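Local coordinates for DNA damage response protein Rtt109, putative (Neosartorya fumigata, PDB 5ZB9) that probably transfers an acetyl group from acetyl-CoA to histone lysines, with histone H3 among its substrates, an activity linked to DNA replication and the DNA damage response, at residues V294-L297 and A298-W301; V418-E421 and E422-K425. One frame throughout, in Å; residues are numbered along the deposited sequence.

Contact 1. Residues V294-L297 and A298-W301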
loop_
_atom_site.group_PDB
_atom_site.type_symbol
_atom_site.label_atom_id
_atom_site.label_comp_id
_atom_site.label_asym_id
_atom_site.label_seq_id
_atom_site.Cartn_x
_atom_site.Cartn_y
_atom_site.Cartn_z
ATOM N N VAL A 294 14.090 23.428 -4.614
ATOM C CA VAL A 294 14.242 22.549 -3.449
ATOM C C VAL A 294 15.623 21.894 -3.435
ATOM O O VAL A 294 16.009 21.232 -4.405
ATOM C CB VAL A 294 13.154 21.448 -3.413
ATOM C CG1 VAL A 294 13.496 20.386 -2.374
ATOM C CG2 VAL A 294 11.787 22.050 -3.130
ATOM N N LYS A 295 16.348 22.056 -2.328
ATOM C CA LYS A 295 17.767 21.692 -2.275
ATOM C C LYS A 295 18.095 20.480 -1.407
ATOM O O LYS A 295 19.188 19.926 -1.501
ATOM C CB LYS A 295 18.589 22.889 -1.787
ATOM C CG LYS A 295 18.532 24.097 -2.715
ATOM C CD LYS A 295 19.041 23.730 -4.101
ATOM C CE LYS A 295 19.029 24.917 -5.054
ATOM N NZ LYS A 295 19.736 24.564 -6.325
ATOM N N SER A 296 17.161 20.068 -0.562
ATOM C CA SER A 296 17.383 18.913 0.296
ATOM C C SER A 296 16.103 18.122 0.524
ATOM O O SER A 296 14.997 18.596 0.227
ATOM C CB SER A 296 17.939 19.353 1.638
ATOM O OG SER A 296 16.922 19.981 2.396
ATOM N N LEU A 297 16.259 16.922 1.076
ATOM C CA LEU A 297 15.119 16.082 1.413
ATOM C C LEU A 297 14.257 16.749 2.485
ATOM O O LEU A 297 13.029 16.751 2.396
ATOM C CB LEU A 297 15.597 14.709 1.880
ATOM C CG LEU A 297 14.519 13.652 2.093
ATOM C CD1 LEU A 297 13.547 13.629 0.916
ATOM C CD2 LEU A 297 15.169 12.297 2.295
ATOM N N ALA A 298 14.907 17.329 3.489
ATOM C CA ALA A 298 14.209 18.074 4.535
ATOM C C ALA A 298 13.344 19.181 3.945
ATOM O O ALA A 298 12.224 19.426 4.395
ATOM C CB ALA A 298 15.212 18.660 5.523
ATOM N N GLN A 299 13.871 19.846 2.925
ATOM C CA GLN A 299 13.184 20.973 2.315
ATOM C C GLN A 299 12.043 20.492 1.412
ATOM O O GLN A 299 11.048 21.196 1.219
ATOM C CB GLN A 299 14.182 21.825 1.533
ATOM C CG GLN A 299 13.740 23.253 1.308
ATOM C CD GLN A 299 14.716 24.047 0.440
ATOM O OE1 GLN A 299 15.842 23.604 0.167
ATOM N NE2 GLN A 299 14.279 25.228 -0.002
ATOM N N PHE A 300 12.189 19.288 0.865
ATOM C CA PHE A 300 11.116 18.657 0.100
ATOM C C PHE A 300 9.869 18.439 0.969
ATOM O O PHE A 300 8.763 18.788 0.559
ATOM C CB PHE A 300 11.601 17.325 -0.504
ATOM C CG PHE A 300 10.517 16.525 -1.189
ATOM C CD1 PHE A 300 10.168 16.787 -2.505
ATOM C CD2 PHE A 300 9.856 15.505 -0.519
ATOM C CE1 PHE A 300 9.171 16.059 -3.135
ATOM C CE2 PHE A 300 8.860 14.770 -1.145
ATOM C CZ PHE A 300 8.519 15.046 -2.454
ATOM N N TRP A 301 10.039 17.880 2.167
ATOM C CA TRP A 301 8.887 17.640 3.040
ATOM C C TRP A 301 8.264 18.957 3.511
ATOM O O TRP A 301 7.041 19.053 3.671
ATOM C CB TRP A 301 9.262 16.773 4.251
ATOM C CG TRP A 301 9.660 15.366 3.897
ATOM C CD1 TRP A 301 10.853 14.767 4.165
ATOM C CD2 TRP A 301 8.872 14.391 3.194
ATOM N NE1 TRP A 301 10.861 13.480 3.677
ATOM C CE2 TRP A 301 9.660 13.226 3.073
ATOM C CE3 TRP A 301 7.581 14.391 2.656
ATOM C CZ2 TRP A 301 9.199 12.073 2.437
ATOM C CZ3 TRP A 301 7.124 13.245 2.023
ATOM C CH2 TRP A 301 7.932 12.102 1.921
#
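Ser-296 caps the first turn of helix 297-304 through its hydroxyl: OG accepts from Gln-299 N at 3.1 Å. Its OG stands between its own backbone N and carbonyl carbon (chi1 73°), a rotation that turns it onto the amide of Gln-299, which also makes a weak bond to Ser-296 O. Backbone bonds follow behind it, Phe-300 N to Ser-296 O and Trp-301 N to Leu-297 O.

A further polar link runs back across the cap. The extended side chain of Gln-299 lies alongside that of Lys-295, and its OE1 takes the hydrogen of Lys-295 N at 3.0 Å; the donor sits well above the amide's carbonyl plane, 58° out of it. The amine of Lys-295 turns elsewhere, to Trp-291 O.

Among the apolar contacts, Val-294 CG1 reaches Phe-300 CB at 4.1 Å, on the side where Leu-271 of helix 266-272 also packs. Leu-297 runs beside Trp-301, CD1 lying 3.9 Å from NE1, while Phe-300 CD2 sits over the centre of one indole face.

Together, the serine N-cap and the glutamine three residues later, bonded to the amide just before the cap, form a capped helix start, with Val-294 and Phe-300 as an apolar pair spanning it.

Contact 2. Residues V418-E421 and E422-K425; sequences VLSE and EDYK
Ser-420 O receives Tyr-424 N at 2.9 Å and Glu-421 O receives Lys-425 N, the first backbone bonds of helix 421-432 as the chain leaves strand 417-419.

The side chain of Ser-420 serves as N-cap. With chi1 at 68°, OG is swung round to Asp-423 N and accepts its hydrogen at 3.0 Å, nearly straight at 160°. Asp-423 answers through solvent: a water takes the hydrogen of Ser-420 N at 2.8 Å and gives one of its own to Asp-423 OD2 at 2.6 Å. The serine amide and the carboxylate are thus joined by a water bridge, in place of the direct bond that would complete a capping box. A carboxylate here, beside the amino end of a helix, would probably be stabilised in its charged form.

Apolar contact comes from Leu-419, whose CB meets Asp-423 CB at 3.8 Å and Tyr-424 CB at 4.2 Å. On another side of the turn, the aliphatic chain of Lys-425 runs beside a carbonyl oxygen, its CG 3.5 Å from Glu-421 O; the ammonium group stays 6.1 Å from Glu-421 OE2, too far for a salt bridge.

Strand 417-419 runs parallel to strand 22-35, where Leu-419 bonds to the backbone of Ser-29 and Glu-421 OE1 to Ser-33 OG. The side chain of Tyr-424 touches Ile-28 of strand 22-35 and Asn-54 and Phe-56 of strand 50-61, its OH bonded to Glu-77 OE1, so the helix start is seated on these two strands.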
loop_
_atom_site.group_PDB
_atom_site.type_symbol
_atom_site.label_atom_id
_atom_site.label_comp_id
_atom_site.label_asym_id
_atom_site.label_seq_id
_atom_site.Cartn_x
_atom_site.Cartn_y
_atom_site.Cartn_z
ATOM N N VAL A 418 -5.005 -15.449 -12.329
ATOM C CA VAL A 418 -3.847 -14.710 -12.794
ATOM C C VAL A 418 -4.102 -14.257 -14.223
ATOM O O VAL A 418 -4.179 -15.076 -15.132
ATOM C CB VAL A 418 -2.577 -15.558 -12.730
ATOM C CG1 VAL A 418 -1.395 -14.767 -13.256
ATOM C CG2 VAL A 418 -2.335 -16.033 -11.293
ATOM N N LEU A 419 -4.258 -12.952 -14.411
ATOM C CA LEU A 419 -4.552 -12.402 -15.722
ATOM C C LEU A 419 -3.320 -11.789 -16.360
ATOM O O LEU A 419 -2.379 -11.390 -15.670
ATOM C CB LEU A 419 -5.650 -11.348 -15.628
ATOM C CG LEU A 419 -6.922 -11.843 -14.965
ATOM C CD1 LEU A 419 -7.940 -10.712 -14.836
ATOM C CD2 LEU A 419 -7.488 -13.009 -15.761
ATOM N N SER A 420 -3.331 -11.724 -17.686
ATOM C CA SER A 420 -2.330 -10.962 -18.411
ATOM C C SER A 420 -2.454 -9.498 -18.005
ATOM O O SER A 420 -3.507 -9.065 -17.521
ATOM C CB SER A 420 -2.514 -11.116 -19.921
ATOM O OG SER A 420 -3.717 -10.487 -20.353
ATOM N N GLU A 421 -1.383 -8.739 -18.198
ATOM C CA GLU A 421 -1.416 -7.308 -17.947
ATOM C C GLU A 421 -2.616 -6.645 -18.624
ATOM O O GLU A 421 -3.301 -5.809 -18.026
ATOM C CB GLU A 421 -0.121 -6.665 -18.424
ATOM C CG GLU A 421 -0.082 -5.163 -18.266
ATOM C CD GLU A 421 1.337 -4.639 -18.221
ATOM O OE1 GLU A 421 2.230 -5.407 -17.796
ATOM O OE2 GLU A 421 1.561 -3.471 -18.611
ATOM N N GLU A 422 -2.872 -7.050 -19.862
ATOM C CA GLU A 422 -3.979 -6.525 -20.651
ATOM C C GLU A 422 -5.343 -6.876 -20.046
ATOM O O GLU A 422 -6.215 -6.012 -19.915
ATOM C CB GLU A 422 -3.883 -7.054 -22.087
ATOM C CG GLU A 422 -5.030 -6.637 -22.994
ATOM C CD GLU A 422 -5.011 -7.357 -24.338
ATOM O OE1 GLU A 422 -5.188 -6.681 -25.376
ATOM O OE2 GLU A 422 -4.830 -8.598 -24.353
ATOM N N ASP A 423 -5.524 -8.141 -19.673
ATOM C CA ASP A 423 -6.799 -8.595 -19.116
ATOM C C ASP A 423 -7.087 -8.027 -17.730
ATOM O O ASP A 423 -8.249 -7.766 -17.386
ATOM C CB ASP A 423 -6.836 -10.121 -19.059
ATOM C CG ASP A 423 -6.929 -10.747 -20.432
ATOM O OD1 ASP A 423 -7.252 -10.011 -21.385
ATOM O OD2 ASP A 423 -6.688 -11.968 -20.556
ATOM N N TYR A 424 -6.035 -7.849 -16.936
ATOM C CA TYR A 424 -6.177 -7.255 -15.611
ATOM C C TYR A 424 -6.707 -5.826 -15.735
ATOM O O TYR A 424 -7.690 -5.462 -15.072
ATOM C CB TYR A 424 -4.842 -7.283 -14.856
ATOM C CG TYR A 424 -4.902 -6.647 -13.488
ATOM C CD1 TYR A 424 -5.187 -7.407 -12.356
ATOM C CD2 TYR A 424 -4.684 -5.283 -13.325
ATOM C CE1 TYR A 424 -5.251 -6.824 -11.099
ATOM C CE2 TYR A 424 -4.755 -4.690 -12.078
ATOM C CZ TYR A 424 -5.032 -5.464 -10.967
ATOM O OH TYR A 424 -5.090 -4.868 -9.727
ATOM N N LYS A 425 -6.062 -5.027 -16.587
ATOM C CA LYS A 425 -6.554 -3.686 -16.917
ATOM C C LYS A 425 -8.013 -3.702 -17.363
ATOM O O LYS A 425 -8.800 -2.849 -16.959
ATOM C CB LYS A 425 -5.702 -3.052 -18.014
ATOM C CG LYS A 425 -4.340 -2.537 -17.565
ATOM C CD LYS A 425 -3.474 -2.151 -18.776
ATOM C CE LYS A 425 -2.509 -1.010 -18.460
ATOM N NZ LYS A 425 -3.223 0.291 -18.250
HETATM O O HOH W 1 -4.982 -13.394 -19.124
#

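Contacts 1 and 2 are two separate helix starts, met one after the other along the chain. Their centres lie 38 Å apart and their nearest atoms about 24 Å, so neither touches the other. Each has a serine N-cap, but the residue three positions on serves a different amide: in contact 1 Gln-299 bonds directly to the N-H of Lys-295, just before the cap, whereas in contact 2 Asp-423 reaches the N-H of the cap residue Ser-420 itself, through water. Contact 1 packs against helix 266-272, away from the known CoA site. Contact 2 has the side chain of Tyr-424 about 12 Å from that of Ala-94, a CoA-binding residue, though no CoA is bound here.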